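Local coordinates for Low molecular weight phosphotyrosine phosphatase family protein (Streptococcus pyogenes, PDB 5GOT), which probably hydrolyses phosphotyrosine in proteins, as expected of a low molecular weight protein tyrosine phosphatase, at residues V4-L9 / I83-D88; I12-M17 / P114-T119; S49-I54 / N120-T125. One frame throughout, in Å; residues are numbered along the deposited sequence.

These contacts illustrate how the surroundings of what is probably the phosphate-binding pocket are built from parts far apart in sequence. Along the chain the first segments (4-9, 12-17, 49-54) all precede the second ones (83-88, 114-119, 120-125), so all cross. Contact 1 lies in the parallel sheet, about 6 Å from the chain's centre. Contact 2, its centre about 11 Å away, joins the start of helix 14-23 to helix 116-119, and contact 3, its centre about 7 Å from that of contact 2, packs helix 49-57 against helix 122-140. Contacts 1 and 3 do not touch, their centres about 17 Å apart; contact 2 bridges them, through Arg14 to Asp86 and Cys13 to Thr51.

Contact 1: residues V4-L9 / I83-D88; sequences VCFVCL and IGMDSD
Phe6 and Val7 pair in parallel with Ile83 and Gly84, and three backbone hydrogen bonds join the strands: Ile83 N to Cys5 O, Val7 N to Ile83 O, and Met85 N to Val7 O, each 2.8 Å. The first is nearly straight, 170° at the hydrogen, whereas the other two are clearly bent. On one face of the sheet the Phe6 and Ile83 side chains run alongside each other in the same direction, with Phe6 CE1 3.9 Å from Ile83 CD1. That same methyl is 3.8 Å from Val4 CG1, which also lies over one face of the phenyl ring, offset toward its rim. In Met85 two bends, chi2 -51° and chi3 -67°, turn the chain back and set SD beside the Phe6 ring in an oblique Met-aromatic contact, 5.4 Å from the ring centroid. Its CG meanwhile presses on the strand end, 3.2 Å from Val7 O and 3.9 Å from Cys8 CB. Ala18 and Met22 of helix 14-23 cover Phe6 further, while Val7 points to the opposite face. The pair forms the middle of a parallel sheet of order 2-1-3-4, and strand 2-8 runs directly into the C(X)5R phosphate-binding loop, Cys8 to Arg14, that defines the phosphotyrosine phosphatases.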
loop_
_atom_site.group_PDB
_atom_site.type_symbol
_atom_site.label_atom_id
_atom_site.label_comp_id
_atom_site.label_asym_id
_atom_site.label_seq_id
_atom_site.Cartn_x
_atom_site.Cartn_y
_atom_site.Cartn_z
ATOM N N VAL A 4 6.439 -6.481 0.163
ATOM C CA VAL A 4 5.131 -6.012 -0.274
ATOM C C VAL A 4 5.225 -4.534 -0.617
ATOM O O VAL A 4 5.835 -3.759 0.125
ATOM C CB VAL A 4 4.071 -6.255 0.814
ATOM C CG1 VAL A 4 2.755 -5.603 0.414
ATOM C CG2 VAL A 4 3.901 -7.752 1.057
ATOM N N CYS A 5 4.620 -4.142 -1.739
ATOM C CA CYS A 5 4.581 -2.745 -2.164
ATOM C C CYS A 5 3.154 -2.353 -2.520
ATOM O O CYS A 5 2.595 -2.879 -3.484
ATOM C CB CYS A 5 5.487 -2.519 -3.373
ATOM S SG CYS A 5 5.626 -0.776 -3.835
ATOM N N PHE A 6 2.577 -1.414 -1.770
ATOM C CA PHE A 6 1.261 -0.877 -2.104
ATOM C C PHE A 6 1.416 0.270 -3.084
ATOM O O PHE A 6 2.357 1.054 -2.992
ATOM C CB PHE A 6 0.519 -0.387 -0.860
ATOM C CG PHE A 6 0.328 -1.453 0.177
ATOM C CD1 PHE A 6 -0.704 -2.375 0.062
ATOM C CD2 PHE A 6 1.196 -1.547 1.253
ATOM C CE1 PHE A 6 -0.862 -3.364 1.008
ATOM C CE2 PHE A 6 1.042 -2.527 2.205
ATOM C CZ PHE A 6 0.005 -3.435 2.085
ATOM N N VAL A 7 0.494 0.366 -4.032
ATOM C CA VAL A 7 0.651 1.292 -5.143
ATOM C C VAL A 7 -0.659 2.025 -5.386
ATOM O O VAL A 7 -1.735 1.414 -5.355
ATOM C CB VAL A 7 1.104 0.559 -6.430
ATOM C CG1 VAL A 7 1.221 1.546 -7.550
ATOM C CG2 VAL A 7 2.431 -0.172 -6.219
ATOM N N CYS A 8 -0.574 3.336 -5.610
ATOM C CA CYS A 8 -1.702 4.107 -6.139
ATOM C C CYS A 8 -1.139 5.105 -7.154
ATOM O O CYS A 8 0.021 5.010 -7.555
ATOM C CB CYS A 8 -2.519 4.773 -5.021
ATOM S SG CYS A 8 -1.668 6.120 -4.090
ATOM N N LEU A 9 -1.978 6.036 -7.615
ATOM C CA LEU A 9 -1.571 6.912 -8.711
ATOM C C LEU A 9 -0.430 7.841 -8.290
ATOM O O LEU A 9 0.568 7.991 -9.013
ATOM C CB LEU A 9 -2.774 7.724 -9.201
ATOM C CG LEU A 9 -2.459 8.885 -10.157
ATOM C CD1 LEU A 9 -2.043 8.373 -11.513
ATOM C CD2 LEU A 9 -3.651 9.825 -10.279
ATOM N N ILE A 83 0.672 -4.391 -4.847
ATOM C CA ILE A 83 -0.749 -4.391 -4.537
ATOM C C ILE A 83 -1.289 -3.005 -4.877
ATOM O O ILE A 83 -0.941 -2.022 -4.222
ATOM C CB ILE A 83 -1.001 -4.760 -3.065
ATOM C CG1 ILE A 83 -0.381 -6.129 -2.745
ATOM C CG2 ILE A 83 -2.485 -4.745 -2.737
ATOM C CD1 ILE A 83 -0.474 -6.540 -1.294
ATOM N N GLY A 84 -2.114 -2.926 -5.918
ATOM C CA GLY A 84 -2.676 -1.656 -6.335
ATOM C C GLY A 84 -3.950 -1.352 -5.561
ATOM O O GLY A 84 -4.724 -2.245 -5.227
ATOM N N MET A 85 -4.152 -0.062 -5.256
ATOM C CA MET A 85 -5.246 0.306 -4.368
ATOM C C MET A 85 -6.605 0.300 -5.062
ATOM O O MET A 85 -7.627 0.144 -4.380
ATOM C CB MET A 85 -4.953 1.671 -3.714
ATOM C CG MET A 85 -3.663 1.673 -2.875
ATOM S SD MET A 85 -3.526 0.311 -1.654
ATOM C CE MET A 85 -4.853 0.762 -0.515
ATOM N N ASP A 86 -6.653 0.459 -6.387
ATOM C CA ASP A 86 -7.890 0.270 -7.139
ATOM C C ASP A 86 -7.538 -0.303 -8.508
ATOM O O ASP A 86 -6.366 -0.445 -8.861
ATOM C CB ASP A 86 -8.726 1.571 -7.245
ATOM C CG ASP A 86 -8.070 2.671 -8.118
ATOM O OD1 ASP A 86 -7.284 2.375 -9.041
ATOM O OD2 ASP A 86 -8.385 3.865 -7.891
ATOM N N SER A 87 -8.578 -0.624 -9.287
ATOM C CA SER A 87 -8.366 -1.336 -10.544
ATOM C C SER A 87 -7.581 -0.502 -11.545
ATOM O O SER A 87 -6.871 -1.062 -12.389
ATOM C CB SER A 87 -9.705 -1.757 -11.147
ATOM O OG SER A 87 -10.455 -0.622 -11.525
ATOM N N ASP A 88 -7.706 0.827 -11.490
ATOM C CA ASP A 88 -6.880 1.672 -12.353
ATOM C C ASP A 88 -5.402 1.484 -12.050
ATOM O O ASP A 88 -4.577 1.406 -12.969
ATOM C CB ASP A 88 -7.255 3.149 -12.200
ATOM C CG ASP A 88 -8.650 3.465 -12.712
ATOM O OD1 ASP A 88 -9.078 2.834 -13.702
ATOM O OD2 ASP A 88 -9.307 4.359 -12.126
#

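Contact 2: residues I12-M17 / P114-T119; sequences ICRSPM and PDPWYT
Arg14 and Asp115 bring together two signature elements of the low molecular weight phosphatases, the end of the C(X)5R phosphate-binding loop and the Asp-Pro loop, whose aspartate is the general acid in relatives and probably here. Their interaction is electrostatic and stacked. The carboxylate lies over one face of the guanidinium, offset toward its rim, the planes only 2° apart and Asp115 CG 3.7 Å from Arg14 NH2. The salt bridge is long, 3.8 Å from Arg14 NH2 to Asp115 OD2, and no N-H points at the oxygen. NH1 donates to Val113 O and forms a salt bridge with Asp86 OD2, partners that probably help fix the group's rotation. Hydrogen bonding orders the Asp-Pro loop itself: Asp115 caps helix 116-119, OD1 accepting from Trp117 N at 3.1 Å from above the carboxylate plane, while Asp115 O receives the amides of Tyr118 and Thr119.

Apolar packing completes the contact. The Arg14 stem crosses the Pro116 ring, CG 3.6 Å from Pro116 CD, before bending at chi3 (-57°) toward Asp115. Cys13 CB faces Pro116 CG at 4.2 Å, and Cys13 SG sits at the Trp117 indole edge, near its plane, 4.4 Å from CE3.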
loop_
_atom_site.group_PDB
_atom_site.type_symbol
_atom_site.label_atom_id
_atom_site.label_comp_id
_atom_site.label_asym_id
_atom_site.label_seq_id
_atom_site.Cartn_x
_atom_site.Cartn_y
_atom_site.Cartn_z
ATOM N N ILE A 12 0.678 9.481 -2.340
ATOM C CA ILE A 12 0.580 10.406 -1.214
ATOM C C ILE A 12 -0.674 10.204 -0.383
ATOM O O ILE A 12 -0.698 10.650 0.776
ATOM C CB ILE A 12 0.688 11.885 -1.672
ATOM C CG1 ILE A 12 -0.497 12.315 -2.548
ATOM C CG2 ILE A 12 2.022 12.174 -2.379
ATOM C CD1 ILE A 12 -0.468 13.835 -2.855
ATOM N N CYS A 13 -1.699 9.486 -0.880
ATOM C CA CYS A 13 -2.943 9.278 -0.140
ATOM C C CYS A 13 -3.093 7.821 0.255
ATOM O O CYS A 13 -2.739 7.446 1.390
ATOM C CB CYS A 13 -4.140 9.758 -0.974
ATOM S SG CYS A 13 -4.268 11.584 -1.161
ATOM N N ARG A 14 -3.637 6.955 -0.609
ATOM C CA ARG A 14 -4.047 5.616 -0.184
ATOM C C ARG A 14 -2.849 4.698 0.040
ATOM O O ARG A 14 -2.776 4.002 1.064
ATOM C CB ARG A 14 -4.997 4.999 -1.216
ATOM C CG ARG A 14 -6.432 5.475 -1.129
ATOM C CD ARG A 14 -7.265 4.950 -2.295
ATOM N NE ARG A 14 -6.677 5.360 -3.564
ATOM C CZ ARG A 14 -7.206 5.097 -4.753
ATOM N NH1 ARG A 14 -8.336 4.418 -4.839
ATOM N NH2 ARG A 14 -6.594 5.519 -5.856
ATOM N N SER A 15 -1.904 4.662 -0.907
ATOM C CA SER A 15 -0.864 3.648 -0.769
ATOM C C SER A 15 0.060 3.910 0.423
ATOM O O SER A 15 0.443 2.943 1.096
ATOM C CB SER A 15 -0.040 3.494 -2.059
ATOM O OG SER A 15 0.507 4.717 -2.514
ATOM N N PRO A 16 0.446 5.165 0.745
ATOM C CA PRO A 16 1.207 5.355 1.996
ATOM C C PRO A 16 0.406 4.969 3.220
ATOM O O PRO A 16 0.964 4.449 4.200
ATOM C CB PRO A 16 1.550 6.856 2.003
ATOM C CG PRO A 16 1.296 7.337 0.651
ATOM C CD PRO A 16 0.236 6.448 0.048
ATOM N N MET A 17 -0.901 5.221 3.205
ATOM C CA MET A 17 -1.701 4.814 4.350
ATOM C C MET A 17 -1.607 3.306 4.558
ATOM O O MET A 17 -1.420 2.838 5.688
ATOM C CB MET A 17 -3.157 5.245 4.180
ATOM C CG MET A 17 -3.944 5.178 5.498
ATOM S SD MET A 17 -5.697 5.458 5.280
ATOM C CE MET A 17 -5.663 7.173 4.748
ATOM N N PRO A 114 -12.254 3.495 -1.997
ATOM C CA PRO A 114 -12.637 4.807 -2.531
ATOM C C PRO A 114 -11.470 5.783 -2.448
ATOM O O PRO A 114 -10.692 5.773 -1.493
ATOM C CB PRO A 114 -13.804 5.232 -1.635
ATOM C CG PRO A 114 -14.357 3.939 -1.110
ATOM C CD PRO A 114 -13.173 3.033 -0.944
ATOM N N ASP A 115 -11.325 6.578 -3.487
ATOM C CA ASP A 115 -10.212 7.493 -3.661
ATOM C C ASP A 115 -10.505 8.779 -2.896
ATOM O O ASP A 115 -11.372 9.564 -3.306
ATOM C CB ASP A 115 -9.999 7.760 -5.152
ATOM C CG ASP A 115 -8.743 8.553 -5.432
ATOM O OD1 ASP A 115 -8.063 8.980 -4.474
ATOM O OD2 ASP A 115 -8.441 8.761 -6.624
ATOM N N PRO A 116 -9.813 9.038 -1.782
ATOM C CA PRO A 116 -10.112 10.252 -1.010
ATOM C C PRO A 116 -9.589 11.515 -1.664
ATOM O O PRO A 116 -9.873 12.610 -1.164
ATOM C CB PRO A 116 -9.407 9.996 0.323
ATOM C CG PRO A 116 -8.178 9.232 -0.092
ATOM C CD PRO A 116 -8.643 8.323 -1.236
ATOM N N TRP A 117 -8.822 11.395 -2.751
ATOM C CA TRP A 117 -8.592 12.557 -3.597
ATOM C C TRP A 117 -9.908 13.118 -4.117
ATOM O O TRP A 117 -10.005 14.320 -4.394
ATOM C CB TRP A 117 -7.661 12.207 -4.764
ATOM C CG TRP A 117 -7.291 13.413 -5.616
ATOM C CD1 TRP A 117 -7.895 13.822 -6.776
ATOM C CD2 TRP A 117 -6.250 14.354 -5.355
ATOM N NE1 TRP A 117 -7.292 14.956 -7.249
ATOM C CE2 TRP A 117 -6.274 15.304 -6.399
ATOM C CE3 TRP A 117 -5.289 14.483 -4.341
ATOM C CZ2 TRP A 117 -5.370 16.369 -6.460
ATOM C CZ3 TRP A 117 -4.396 15.538 -4.405
ATOM C CH2 TRP A 117 -4.447 16.471 -5.454
ATOM N N TYR A 118 -10.929 12.272 -4.251
ATOM C CA TYR A 118 -12.249 12.721 -4.673
ATOM C C TYR A 118 -13.259 12.763 -3.534
ATOM O O TYR A 118 -14.026 13.720 -3.440
ATOM C CB TYR A 118 -12.778 11.832 -5.811
ATOM C CG TYR A 118 -11.915 11.945 -7.046
ATOM C CD1 TYR A 118 -11.970 13.079 -7.860
ATOM C CD2 TYR A 118 -11.009 10.950 -7.376
ATOM C CE1 TYR A 118 -11.149 13.204 -8.983
ATOM C CE2 TYR A 118 -10.194 11.057 -8.496
ATOM C CZ TYR A 118 -10.266 12.183 -9.297
ATOM O OH TYR A 118 -9.440 12.285 -10.402
ATOM N N THR A 119 -13.283 11.755 -2.656
ATOM C CA THR A 119 -14.274 11.744 -1.582
ATOM C C THR A 119 -13.884 12.653 -0.431
ATOM O O THR A 119 -14.762 13.092 0.324
ATOM C CB THR A 119 -14.464 10.335 -1.015
ATOM O OG1 THR A 119 -13.298 9.988 -0.257
ATOM C CG2 THR A 119 -14.691 9.312 -2.132
#

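Contact 3: residues S49-I54 / N120-T125; sequences SGTQSI and NDFEET
Gly50 offers its bare backbone to the aromatic ring of Phe122, a worked case of how a residue without a side chain lets two helices come close. Its CA sits 3.5 Å from the ring centroid and only 3° off the ring normal, a CH-pi contact over the very centre of one face. The ring reaches on along the peptide, and Gly50 C is 3.4 Å from Phe122 CD2. His48, just before the helix, also meets the Phe122 ring, and its ND1 bonds to Gly50 N.

Thr51 follows at the same ring. Its amide N lies 3.6 Å from Phe122 CE2, and the Thr51 and Phe122 side chains cross at about a right angle, OG1 3.7 Å from the same CE2. That hydroxyl has its polar partner in Cys13 O, so Thr51 touches the ring and is also tied to the phosphate-binding loop.

One turn on, Ile54 leans against the start of the partner helix. CG1 packs 3.6 Å from Phe122 CB and 3.4 Å from Phe122 O; Ile54 chi1, at -97°, is off a staggered position, consistent with the close packing here. From the same side chain CD1 reaches Glu123 OE1 at 3.9 Å, an oxygen already bonded to Tyr58 OH, while OE2 bonds to Gln127.

Asp121 N-caps the partner helix, OD1 accepting from Glu124 N at 3.0 Å from above the carboxylate plane in a nearly straight bond (177°), and Asp121 O takes both the amide and the hydroxyl of Thr125.

Helix 49-57 is thereby packed against the first turn of helix 122-140, with Met17 of helix 14-23 touching Thr51, Ile54 and Thr125, and Pro116 of helix 116-119 resting on Phe122.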
loop_
_atom_site.group_PDB
_atom_site.type_symbol
_atom_site.label_atom_id
_atom_site.label_comp_id
_atom_site.label_asym_id
_atom_site.label_seq_id
_atom_site.Cartn_x
_atom_site.Cartn_y
_atom_site.Cartn_z
ATOM N N SER A 49 -1.875 15.566 3.587
ATOM C CA SER A 49 -2.306 15.951 4.930
ATOM C C SER A 49 -3.419 15.051 5.448
ATOM O O SER A 49 -3.488 14.769 6.651
ATOM C CB SER A 49 -2.779 17.407 4.939
ATOM O OG SER A 49 -3.741 17.613 3.916
ATOM N N GLY A 50 -4.308 14.597 4.560
ATOM C CA GLY A 50 -5.419 13.765 5.003
ATOM C C GLY A 50 -4.969 12.413 5.529
ATOM O O GLY A 50 -5.535 11.891 6.498
ATOM N N THR A 51 -3.962 11.815 4.886
ATOM C CA THR A 51 -3.408 10.562 5.396
ATOM C C THR A 51 -2.590 10.796 6.667
ATOM O O THR A 51 -2.712 10.038 7.637
ATOM C CB THR A 51 -2.577 9.875 4.302
ATOM O OG1 THR A 51 -3.459 9.497 3.235
ATOM C CG2 THR A 51 -1.894 8.601 4.842
ATOM N N GLN A 52 -1.787 11.858 6.700
ATOM C CA GLN A 52 -1.040 12.172 7.917
ATOM C C GLN A 52 -1.984 12.363 9.099
ATOM O O GLN A 52 -1.782 11.784 10.176
ATOM C CB GLN A 52 -0.179 13.423 7.700
ATOM C CG GLN A 52 0.950 13.230 6.693
ATOM C CD GLN A 52 2.105 14.191 6.930
ATOM O OE1 GLN A 52 2.562 14.362 8.056
ATOM N NE2 GLN A 52 2.579 14.815 5.870
ATOM N N SER A 53 -3.035 13.162 8.908
ATOM C CA SER A 53 -3.991 13.407 9.984
ATOM C C SER A 53 -4.632 12.113 10.462
ATOM O O SER A 53 -4.771 11.883 11.672
ATOM C CB SER A 53 -5.060 14.387 9.512
ATOM O OG SER A 53 -6.049 14.551 10.511
ATOM N N ILE A 54 -5.039 11.257 9.527
ATOM C CA ILE A 54 -5.636 9.983 9.906
ATOM C C ILE A 54 -4.663 9.160 10.740
ATOM O O ILE A 54 -5.032 8.612 11.787
ATOM C CB ILE A 54 -6.102 9.223 8.650
ATOM C CG1 ILE A 54 -7.589 9.470 8.452
ATOM C CG2 ILE A 54 -5.788 7.748 8.751
ATOM C CD1 ILE A 54 -8.444 8.968 9.602
ATOM N N ASN A 120 -12.582 12.895 -0.257
ATOM C CA ASN A 120 -12.031 13.595 0.902
ATOM C C ASN A 120 -12.458 12.952 2.222
ATOM O O ASN A 120 -12.436 13.597 3.274
ATOM C CB ASN A 120 -12.401 15.084 0.893
ATOM C CG ASN A 120 -11.562 15.879 1.849
ATOM O OD1 ASN A 120 -10.355 15.706 1.896
ATOM N ND2 ASN A 120 -12.199 16.717 2.656
ATOM N N ASP A 121 -12.851 11.680 2.203
ATOM C CA ASP A 121 -13.263 10.978 3.419
ATOM C C ASP A 121 -12.142 10.022 3.827
ATOM O O ASP A 121 -12.170 8.823 3.532
ATOM C CB ASP A 121 -14.573 10.256 3.186
ATOM C CG ASP A 121 -15.142 9.676 4.447
ATOM O OD1 ASP A 121 -14.412 9.593 5.458
ATOM O OD2 ASP A 121 -16.328 9.309 4.425
ATOM N N PHE A 122 -11.146 10.558 4.533
ATOM C CA PHE A 122 -10.004 9.736 4.919
ATOM C C PHE A 122 -10.335 8.782 6.060
ATOM O O PHE A 122 -9.589 7.824 6.283
ATOM C CB PHE A 122 -8.818 10.621 5.290
ATOM C CG PHE A 122 -8.209 11.309 4.105
ATOM C CD1 PHE A 122 -8.773 12.471 3.602
ATOM C CD2 PHE A 122 -7.098 10.770 3.470
ATOM C CE1 PHE A 122 -8.214 13.102 2.497
ATOM C CE2 PHE A 122 -6.541 11.392 2.363
ATOM C CZ PHE A 122 -7.106 12.556 1.874
ATOM N N GLU A 123 -11.432 9.022 6.779
ATOM C CA GLU A 123 -11.907 8.057 7.765
ATOM C C GLU A 123 -12.385 6.775 7.094
ATOM O O GLU A 123 -12.004 5.673 7.504
ATOM C CB GLU A 123 -13.027 8.678 8.598
ATOM C CG GLU A 123 -13.792 7.684 9.456
ATOM C CD GLU A 123 -12.967 7.125 10.591
ATOM O OE1 GLU A 123 -11.901 7.694 10.890
ATOM O OE2 GLU A 123 -13.390 6.115 11.190
ATOM N N GLU A 124 -13.236 6.901 6.069
ATOM C CA GLU A 124 -13.635 5.742 5.272
ATOM C C GLU A 124 -12.416 5.017 4.719
ATOM O O GLU A 124 -12.343 3.782 4.755
ATOM C CB GLU A 124 -14.561 6.166 4.127
ATOM C CG GLU A 124 -14.969 4.997 3.185
ATOM C CD GLU A 124 -15.949 5.401 2.071
ATOM O OE1 GLU A 124 -15.729 6.432 1.388
ATOM O OE2 GLU A 124 -16.950 4.677 1.872
ATOM N N THR A 125 -11.446 5.781 4.199
ATOM C CA THR A 125 -10.219 5.195 3.667
ATOM C C THR A 125 -9.497 4.396 4.738
ATOM O O THR A 125 -9.068 3.256 4.507
ATOM C CB THR A 125 -9.290 6.293 3.123
ATOM O OG1 THR A 125 -9.988 7.091 2.160
ATOM C CG2 THR A 125 -8.050 5.680 2.468
#